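Local coordinates for protein NADPH-quinone reductase (Pediococcus pentosaceus ATCC 25745, PDB 3HA2) that probably transfers electrons from NAD(P)H to quinones with the help of FMN, this chain being the flavodoxin-like domain of a longer protein, at residues 3-8 with 54-59; 116-121 with 139-144. One frame throughout, in Å; residues are numbered along the deposited sequence.

Interaction 1. Residues 3-8 with 54-59; sequences TLIIVA and RIILEF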
ATOM      1  N   THR A   3      23.541   7.060  -3.615  1.00 23.35           N
ATOM      2  CA  THR A   3      22.324   6.585  -2.945  1.00 22.02           C
ATOM      3  C   THR A   3      21.337   7.721  -2.745  1.00 21.61           C
ATOM      4  O   THR A   3      21.711   8.818  -2.321  1.00 20.42           O
ATOM      5  CB  THR A   3      22.666   5.971  -1.569  1.00 21.76           C
ATOM      6  OG1 THR A   3      23.607   4.912  -1.747  1.00 21.76           O
ATOM      7  CG2 THR A   3      21.429   5.422  -0.870  1.00 23.09           C
ATOM      8  N   LEU A   4      20.074   7.441  -3.068  1.00 21.30           N
ATOM      9  CA  LEU A   4      18.990   8.382  -2.877  1.00 20.70           C
ATOM     10  C   LEU A   4      18.075   7.833  -1.795  1.00 21.38           C
ATOM     11  O   LEU A   4      17.561   6.717  -1.915  1.00 21.43           O
ATOM     12  CB  LEU A   4      18.186   8.528  -4.195  1.00 20.69           C
ATOM     13  CG  LEU A   4      16.953   9.438  -4.180  1.00 20.06           C
ATOM     14  CD1 LEU A   4      17.316  10.893  -3.811  1.00 21.00           C
ATOM     15  CD2 LEU A   4      16.242   9.381  -5.539  1.00 19.93           C
ATOM     16  N   ILE A   5      17.868   8.620  -0.741  1.00 21.33           N
ATOM     17  CA  ILE A   5      16.955   8.229   0.325  1.00 21.76           C
ATOM     18  C   ILE A   5      15.679   9.066   0.217  1.00 21.86           C
ATOM     19  O   ILE A   5      15.695  10.277   0.449  1.00 22.27           O
ATOM     20  CB  ILE A   5      17.610   8.350   1.708  1.00 22.36           C
ATOM     21  CG1 ILE A   5      18.943   7.573   1.738  1.00 21.51           C
ATOM     22  CG2 ILE A   5      16.659   7.815   2.806  1.00 21.61           C
ATOM     23  CD1 ILE A   5      19.717   7.814   3.013  1.00 25.13           C
ATOM     24  N   ILE A   6      14.588   8.396  -0.160  1.00 21.62           N
ATOM     25  CA  ILE A   6      13.262   9.019  -0.252  1.00 22.42           C
ATOM     26  C   ILE A   6      12.619   8.938   1.126  1.00 23.09           C
ATOM     27  O   ILE A   6      12.235   7.853   1.586  1.00 22.84           O
ATOM     28  CB  ILE A   6      12.330   8.276  -1.245  1.00 22.18           C
ATOM     29  CG1 ILE A   6      12.977   8.129  -2.631  1.00 22.78           C
ATOM     30  CG2 ILE A   6      10.960   8.994  -1.330  1.00 23.52           C
ATOM     31  CD1 ILE A   6      13.381   9.444  -3.274  1.00 25.27           C
ATOM     32  N   VAL A   7      12.538  10.085   1.779  1.00 23.66           N
ATOM     33  CA  VAL A   7      12.086  10.162   3.164  1.00 24.66           C
ATOM     34  C   VAL A   7      10.617  10.530   3.146  1.00 25.59           C
ATOM     35  O   VAL A   7      10.257  11.693   2.915  1.00 24.17           O
ATOM     36  CB  VAL A   7      12.916  11.184   3.967  1.00 24.63           C
ATOM     37  CG1 VAL A   7      12.457  11.258   5.434  1.00 24.89           C
ATOM     38  CG2 VAL A   7      14.384  10.818   3.897  1.00 26.05           C
ATOM     39  N   ALA A   8       9.777   9.525   3.370  1.00 27.34           N
ATOM     40  CA  ALA A   8       8.336   9.677   3.247  1.00 30.36           C
ATOM     41  C   ALA A   8       7.659   9.620   4.601  1.00 32.74           C
ATOM     42  O   ALA A   8       6.710   8.869   4.787  1.00 34.47           O
ATOM     43  CB  ALA A   8       7.753   8.612   2.311  1.00 29.46           C
ATOM     44  N   ARG A  54      21.381   3.323  -5.819  1.00 21.84           N
ATOM     45  CA  ARG A  54      20.624   2.644  -4.778  1.00 21.43           C
ATOM     46  C   ARG A  54      19.545   3.600  -4.287  1.00 20.97           C
ATOM     47  O   ARG A  54      19.833   4.729  -3.905  1.00 22.13           O
ATOM     48  CB  ARG A  54      21.534   2.231  -3.615  1.00 20.83           C
ATOM     49  CG  ARG A  54      20.790   1.563  -2.470  1.00 21.36           C
ATOM     50  CD  ARG A  54      21.766   1.070  -1.388  1.00 20.95           C
ATOM     51  NE  ARG A  54      22.641   0.019  -1.902  1.00 22.44           N
ATOM     52  CZ  ARG A  54      23.716  -0.444  -1.267  1.00 26.27           C
ATOM     53  NH1 ARG A  54      24.068   0.053  -0.082  1.00 27.86           N
ATOM     54  NH2 ARG A  54      24.454  -1.396  -1.830  1.00 25.15           N
ATOM     55  N   ILE A  55      18.306   3.128  -4.315  1.00 21.73           N
ATOM     56  CA  ILE A  55      17.154   3.935  -3.970  1.00 21.48           C
ATOM     57  C   ILE A  55      16.564   3.308  -2.720  1.00 21.66           C
ATOM     58  O   ILE A  55      16.180   2.134  -2.727  1.00 21.76           O
ATOM     59  CB  ILE A  55      16.060   3.938  -5.095  1.00 21.58           C
ATOM     60  CG1 ILE A  55      16.649   4.081  -6.528  1.00 21.03           C
ATOM     61  CG2 ILE A  55      14.982   4.985  -4.794  1.00 21.70           C
ATOM     62  CD1 ILE A  55      17.497   5.337  -6.793  1.00 21.29           C
ATOM     63  N   ILE A  56      16.512   4.087  -1.651  1.00 21.95           N
ATOM     64  CA  ILE A  56      15.969   3.605  -0.398  1.00 22.55           C
ATOM     65  C   ILE A  56      14.676   4.347  -0.088  1.00 22.51           C
ATOM     66  O   ILE A  56      14.632   5.577  -0.115  1.00 22.57           O
ATOM     67  CB  ILE A  56      16.995   3.771   0.727  1.00 22.56           C
ATOM     68  CG1 ILE A  56      18.143   2.773   0.519  1.00 23.01           C
ATOM     69  CG2 ILE A  56      16.337   3.624   2.091  1.00 23.78           C
ATOM     70  CD1 ILE A  56      19.391   3.072   1.348  1.00 24.50           C
ATOM     71  N   LEU A  57      13.618   3.602   0.185  1.00 21.78           N
ATOM     72  CA  LEU A  57      12.374   4.244   0.595  1.00 21.89           C
ATOM     73  C   LEU A  57      12.277   4.116   2.094  1.00 21.59           C
ATOM     74  O   LEU A  57      12.307   3.005   2.637  1.00 22.35           O
ATOM     75  CB  LEU A  57      11.172   3.578  -0.051  1.00 21.52           C
ATOM     76  CG  LEU A  57      11.264   3.377  -1.566  1.00 22.20           C
ATOM     77  CD1 LEU A  57       9.945   2.720  -2.032  1.00 22.13           C
ATOM     78  CD2 LEU A  57      11.557   4.668  -2.333  1.00 24.07           C
ATOM     79  N   GLU A  58      12.159   5.263   2.749  1.00 21.30           N
ATOM     80  CA  GLU A  58      12.229   5.357   4.208  1.00 21.70           C
ATOM     81  C   GLU A  58      10.909   5.919   4.752  1.00 22.84           C
ATOM     82  O   GLU A  58      10.558   7.102   4.526  1.00 22.62           O
ATOM     83  CB  GLU A  58      13.414   6.253   4.594  1.00 21.69           C
ATOM     84  CG  GLU A  58      13.595   6.445   6.078  1.00 23.54           C
ATOM     85  CD  GLU A  58      14.981   6.904   6.444  1.00 24.71           C
ATOM     86  OE1 GLU A  58      15.957   6.551   5.735  1.00 26.70           O
ATOM     87  OE2 GLU A  58      15.095   7.614   7.464  1.00 26.23           O
ATOM     88  N   PHE A  59      10.176   5.084   5.485  1.00 22.55           N
ATOM     89  CA  PHE A  59       8.834   5.477   5.914  1.00 22.97           C
ATOM     90  C   PHE A  59       8.355   4.731   7.160  1.00 23.17           C
ATOM     91  O   PHE A  59       8.851   3.644   7.462  1.00 23.85           O
ATOM     92  CB  PHE A  59       7.849   5.244   4.753  1.00 21.84           C
ATOM     93  CG  PHE A  59       7.814   3.801   4.237  1.00 22.87           C
ATOM     94  CD1 PHE A  59       8.665   3.371   3.207  1.00 23.38           C
ATOM     95  CD2 PHE A  59       6.930   2.876   4.794  1.00 22.57           C
ATOM     96  CE1 PHE A  59       8.633   2.039   2.743  1.00 22.71           C
ATOM     97  CE2 PHE A  59       6.884   1.546   4.329  1.00 23.31           C
ATOM     98  CZ  PHE A  59       7.736   1.131   3.299  1.00 22.62           C
TER

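Interaction 2. Residues 116-121 with 139-144; sequences FTISEL and ILAVHQ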
ATOM      1  N   PHE A 116       1.894 -11.904  10.332  1.00 23.97           N
ATOM      2  CA  PHE A 116       2.717 -11.809   9.102  1.00 22.93           C
ATOM      3  C   PHE A 116       4.018 -11.076   9.328  1.00 23.62           C
ATOM      4  O   PHE A 116       4.080 -10.106  10.091  1.00 23.20           O
ATOM      5  CB  PHE A 116       1.933 -11.138   7.968  1.00 24.15           C
ATOM      6  CG  PHE A 116       0.565 -11.725   7.786  1.00 24.27           C
ATOM      7  CD1 PHE A 116       0.417 -13.033   7.289  1.00 27.72           C
ATOM      8  CD2 PHE A 116      -0.565 -10.991   8.139  1.00 28.20           C
ATOM      9  CE1 PHE A 116      -0.867 -13.596   7.149  1.00 27.35           C
ATOM     10  CE2 PHE A 116      -1.848 -11.533   7.982  1.00 28.42           C
ATOM     11  CZ  PHE A 116      -1.997 -12.826   7.509  1.00 26.89           C
ATOM     12  N   THR A 117       5.067 -11.568   8.682  1.00 22.53           N
ATOM     13  CA  THR A 117       6.380 -10.941   8.797  1.00 21.52           C
ATOM     14  C   THR A 117       6.463  -9.641   7.991  1.00 21.68           C
ATOM     15  O   THR A 117       5.673  -9.392   7.074  1.00 21.90           O
ATOM     16  CB  THR A 117       7.494 -11.896   8.303  1.00 21.13           C
ATOM     17  OG1 THR A 117       7.229 -12.253   6.938  1.00 20.61           O
ATOM     18  CG2 THR A 117       7.554 -13.167   9.154  1.00 21.34           C
ATOM     19  N   ILE A 118       7.448  -8.813   8.318  1.00 21.89           N
ATOM     20  CA  ILE A 118       7.683  -7.604   7.544  1.00 22.21           C
ATOM     21  C   ILE A 118       7.941  -7.933   6.068  1.00 21.81           C
ATOM     22  O   ILE A 118       7.446  -7.242   5.169  1.00 22.92           O
ATOM     23  CB  ILE A 118       8.861  -6.815   8.151  1.00 22.52           C
ATOM     24  CG1 ILE A 118       8.485  -6.332   9.563  1.00 24.11           C
ATOM     25  CG2 ILE A 118       9.276  -5.636   7.214  1.00 23.66           C
ATOM     26  CD1 ILE A 118       7.313  -5.329   9.562  1.00 23.92           C
ATOM     27  N   SER A 119       8.674  -9.010   5.824  1.00 22.35           N
ATOM     28  CA  SER A 119       8.925  -9.490   4.452  1.00 22.90           C
ATOM     29  C   SER A 119       7.625  -9.683   3.682  1.00 23.06           C
ATOM     30  O   SER A 119       7.482  -9.240   2.548  1.00 23.48           O
ATOM     31  CB  SER A 119       9.662 -10.832   4.478  1.00 22.47           C
ATOM     32  OG  SER A 119      11.039 -10.681   4.742  1.00 24.21           O
ATOM     33  N   GLU A 120       6.670 -10.359   4.303  1.00 22.31           N
ATOM     34  CA  GLU A 120       5.374 -10.585   3.657  1.00 23.08           C
ATOM     35  C   GLU A 120       4.594  -9.296   3.414  1.00 23.29           C
ATOM     36  O   GLU A 120       3.947  -9.130   2.378  1.00 23.89           O
ATOM     37  CB  GLU A 120       4.556 -11.520   4.530  1.00 23.43           C
ATOM     38  CG  GLU A 120       5.133 -12.934   4.599  1.00 24.19           C
ATOM     39  CD  GLU A 120       4.428 -13.720   5.666  1.00 26.80           C
ATOM     40  OE1 GLU A 120       4.937 -13.765   6.821  1.00 24.64           O
ATOM     41  OE2 GLU A 120       3.319 -14.221   5.362  1.00 28.94           O
ATOM     42  N   LEU A 121       4.645  -8.384   4.371  1.00 22.88           N
ATOM     43  CA  LEU A 121       3.926  -7.112   4.247  1.00 23.80           C
ATOM     44  C   LEU A 121       4.521  -6.179   3.202  1.00 24.12           C
ATOM     45  O   LEU A 121       3.795  -5.390   2.590  1.00 24.13           O
ATOM     46  CB  LEU A 121       3.839  -6.389   5.600  1.00 24.41           C
ATOM     47  CG  LEU A 121       3.053  -7.172   6.649  1.00 25.42           C
ATOM     48  CD1 LEU A 121       3.260  -6.547   8.035  1.00 27.39           C
ATOM     49  CD2 LEU A 121       1.574  -7.240   6.286  1.00 25.06           C
ATOM     50  N   ILE A 139      15.210  -5.973   3.665  1.00 23.34           N
ATOM     51  CA  ILE A 139      14.550  -4.822   4.300  1.00 22.57           C
ATOM     52  C   ILE A 139      15.222  -4.440   5.615  1.00 22.48           C
ATOM     53  O   ILE A 139      15.578  -5.310   6.398  1.00 22.54           O
ATOM     54  CB  ILE A 139      13.091  -5.198   4.591  1.00 22.57           C
ATOM     55  CG1 ILE A 139      12.387  -5.596   3.273  1.00 23.84           C
ATOM     56  CG2 ILE A 139      12.345  -4.064   5.344  1.00 22.10           C
ATOM     57  CD1 ILE A 139      11.202  -6.542   3.459  1.00 26.26           C
ATOM     58  N   LEU A 140      15.388  -3.139   5.862  1.00 22.80           N
ATOM     59  CA  LEU A 140      15.875  -2.694   7.178  1.00 23.32           C
ATOM     60  C   LEU A 140      14.648  -2.299   8.000  1.00 23.67           C
ATOM     61  O   LEU A 140      14.103  -1.214   7.810  1.00 24.18           O
ATOM     62  CB  LEU A 140      16.886  -1.531   7.056  1.00 22.95           C
ATOM     63  CG  LEU A 140      17.458  -1.043   8.400  1.00 24.55           C
ATOM     64  CD1 LEU A 140      18.062  -2.194   9.169  1.00 27.47           C
ATOM     65  CD2 LEU A 140      18.506   0.013   8.151  1.00 27.50           C
ATOM     66  N   ALA A 141      14.205  -3.195   8.882  1.00 23.92           N
ATOM     67  CA  ALA A 141      13.042  -2.901   9.742  1.00 24.21           C
ATOM     68  C   ALA A 141      13.520  -2.261  11.042  1.00 24.50           C
ATOM     69  O   ALA A 141      14.484  -2.737  11.666  1.00 25.15           O
ATOM     70  CB  ALA A 141      12.213  -4.173  10.011  1.00 24.47           C
ATOM     71  N   VAL A 142      12.858  -1.172  11.427  1.00 24.27           N
ATOM     72  CA  VAL A 142      13.257  -0.373  12.582  1.00 24.90           C
ATOM     73  C   VAL A 142      12.073  -0.366  13.547  1.00 25.46           C
ATOM     74  O   VAL A 142      11.100   0.345  13.334  1.00 26.09           O
ATOM     75  CB  VAL A 142      13.631   1.066  12.147  1.00 24.69           C
ATOM     76  CG1 VAL A 142      13.999   1.938  13.346  1.00 25.92           C
ATOM     77  CG2 VAL A 142      14.784   1.041  11.128  1.00 25.40           C
ATOM     78  N   HIS A 143      12.186  -1.139  14.626  1.00 24.69           N
ATOM     79  CA  HIS A 143      11.073  -1.335  15.548  1.00 24.33           C
ATOM     80  C   HIS A 143      11.279  -0.574  16.864  1.00 24.35           C
ATOM     81  O   HIS A 143      12.229  -0.844  17.596  1.00 23.36           O
ATOM     82  CB  HIS A 143      10.896  -2.818  15.838  1.00 24.71           C
ATOM     83  CG  HIS A 143      10.495  -3.631  14.651  1.00 26.59           C
ATOM     84  ND1 HIS A 143      11.349  -4.523  14.040  1.00 28.96           N
ATOM     85  CD2 HIS A 143       9.325  -3.711  13.982  1.00 25.53           C
ATOM     86  CE1 HIS A 143      10.725  -5.113  13.039  1.00 24.93           C
ATOM     87  NE2 HIS A 143       9.493  -4.646  12.985  1.00 29.64           N
ATOM     88  N   GLN A 144      10.397   0.393  17.124  1.00 24.58           N
ATOM     89  CA  GLN A 144      10.373   1.163  18.397  1.00 25.30           C
ATOM     90  C   GLN A 144      11.678   1.914  18.639  1.00 24.99           C
ATOM     91  O   GLN A 144      12.222   1.919  19.751  1.00 25.43           O
ATOM     92  CB  GLN A 144      10.011   0.265  19.584  1.00 25.45           C
ATOM     93  CG  GLN A 144       8.621  -0.384  19.442  1.00 26.02           C
ATOM     94  CD  GLN A 144       8.236  -1.285  20.617  1.00 26.60           C
ATOM     95  OE1 GLN A 144       9.075  -1.930  21.240  1.00 27.40           O
ATOM     96  NE2 GLN A 144       6.944  -1.321  20.918  1.00 29.17           N
TER

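Interaction 1. Residues 3-8 with 54-59
The side chains of I6 and L57 run alongside each other where strands 3-7 and 54-60 pair at the middle of the five-stranded parallel sheet of a flavodoxin-like fold. The strands run in the same direction at 20°, and five backbone hydrogen bonds of 2.8 Å each join them in parallel register: L4 N to R54 O, I56 N to L4 O, I6 N to I56 O, E58 N to I6 O and A8 N to E58 O, the last extending the pairing just past the end of strand 3-7.

Packing is tight along residues 3-6 and 54-57. CD2 of L57 rests 3.8 Å from I6 CG1, on the face covered by W73 of helix 68-77. On the other face, backed by helix 150-165, CG2 of T3 meets CD1 of I56 at 3.8 Å. R54 starts beside T3 but bends away at chi3 (-65°), carrying its guanidinium to a salt bridge with E94.

Contact thins toward A8 and F59, although this end too is buried. V7 gives up little surface to the other strand. The F59 ring turns off toward I97 and L70; its CB stays near A8, 4.2 Å from CB of that residue. A8 O has no polar partner in the model.

E58 carries a carboxylate into the buried face it shares with I5 and I56. With CG anti to its backbone N (chi1 180°) and the chain extended, the carboxylate crosses I5; OE1 is hydrogen-bonded to the hydroxyl of Y160 and lies 3.3 Å from CG2 of I5.

Interaction 2. Residues 116-121 with 139-144
A chi1 of -65° at I118 and of -58° at I139 sets CG2 of each residue anti to its own backbone N, and the two methyls meet 3.9 Å apart as the side chains cross. The other branch of I118, CG1, comes up to the edge of the H143 ring, near its plane, the two side chains running antiparallel as they pass. A141 adds a lighter touch, its CB 4.3 Å from CG2 of I118. No hydrogen bond spans the contact.

In this flavodoxin-like domain the arrangement lays the short helix 118-121 over strand 135-143, the outermost strand at its side of the sheet within the chain; I118 and I139 also both rest on V99 of the adjoining strand 94-101. On the more exposed side, at S119, CD1 of I139 reaches the helix backbone, 3.9 Å from CA of S119. The start of the helix is set by a capping box: E120 N donates to T117 OG1 at 3.3 Å, and T117 N returns a bond of 2.9 Å to E120 OE1. That carboxylate oxygen is gripped twice, since OG1 of T117 donates to its anti lone pair at 2.7 Å, while T117 N arrives from above the carboxylate plane.

Interactions 1 and 2 sit on the same parallel sheet, one in its interior and one at an outer strand. Their centres are about 16 Å apart and their nearest atoms about 7 Å, without touching; strand 94-101 bridges the gap. Its V99 packs against F59 of interaction 1 and against I118 and I139 of interaction 2, while V98 meets I56 and V142. Helix 150-165 ties the other face together, with Y160 bonding E58 and touching L140. Interaction 1 is buried; interaction 2 lies at the surface, where F116 and L121 beside it pack on R123 of the second subunit. Flavodoxin-like proteins generally bind FMN at the C-terminal ends of such strands, probably near the A8 and F59 end here.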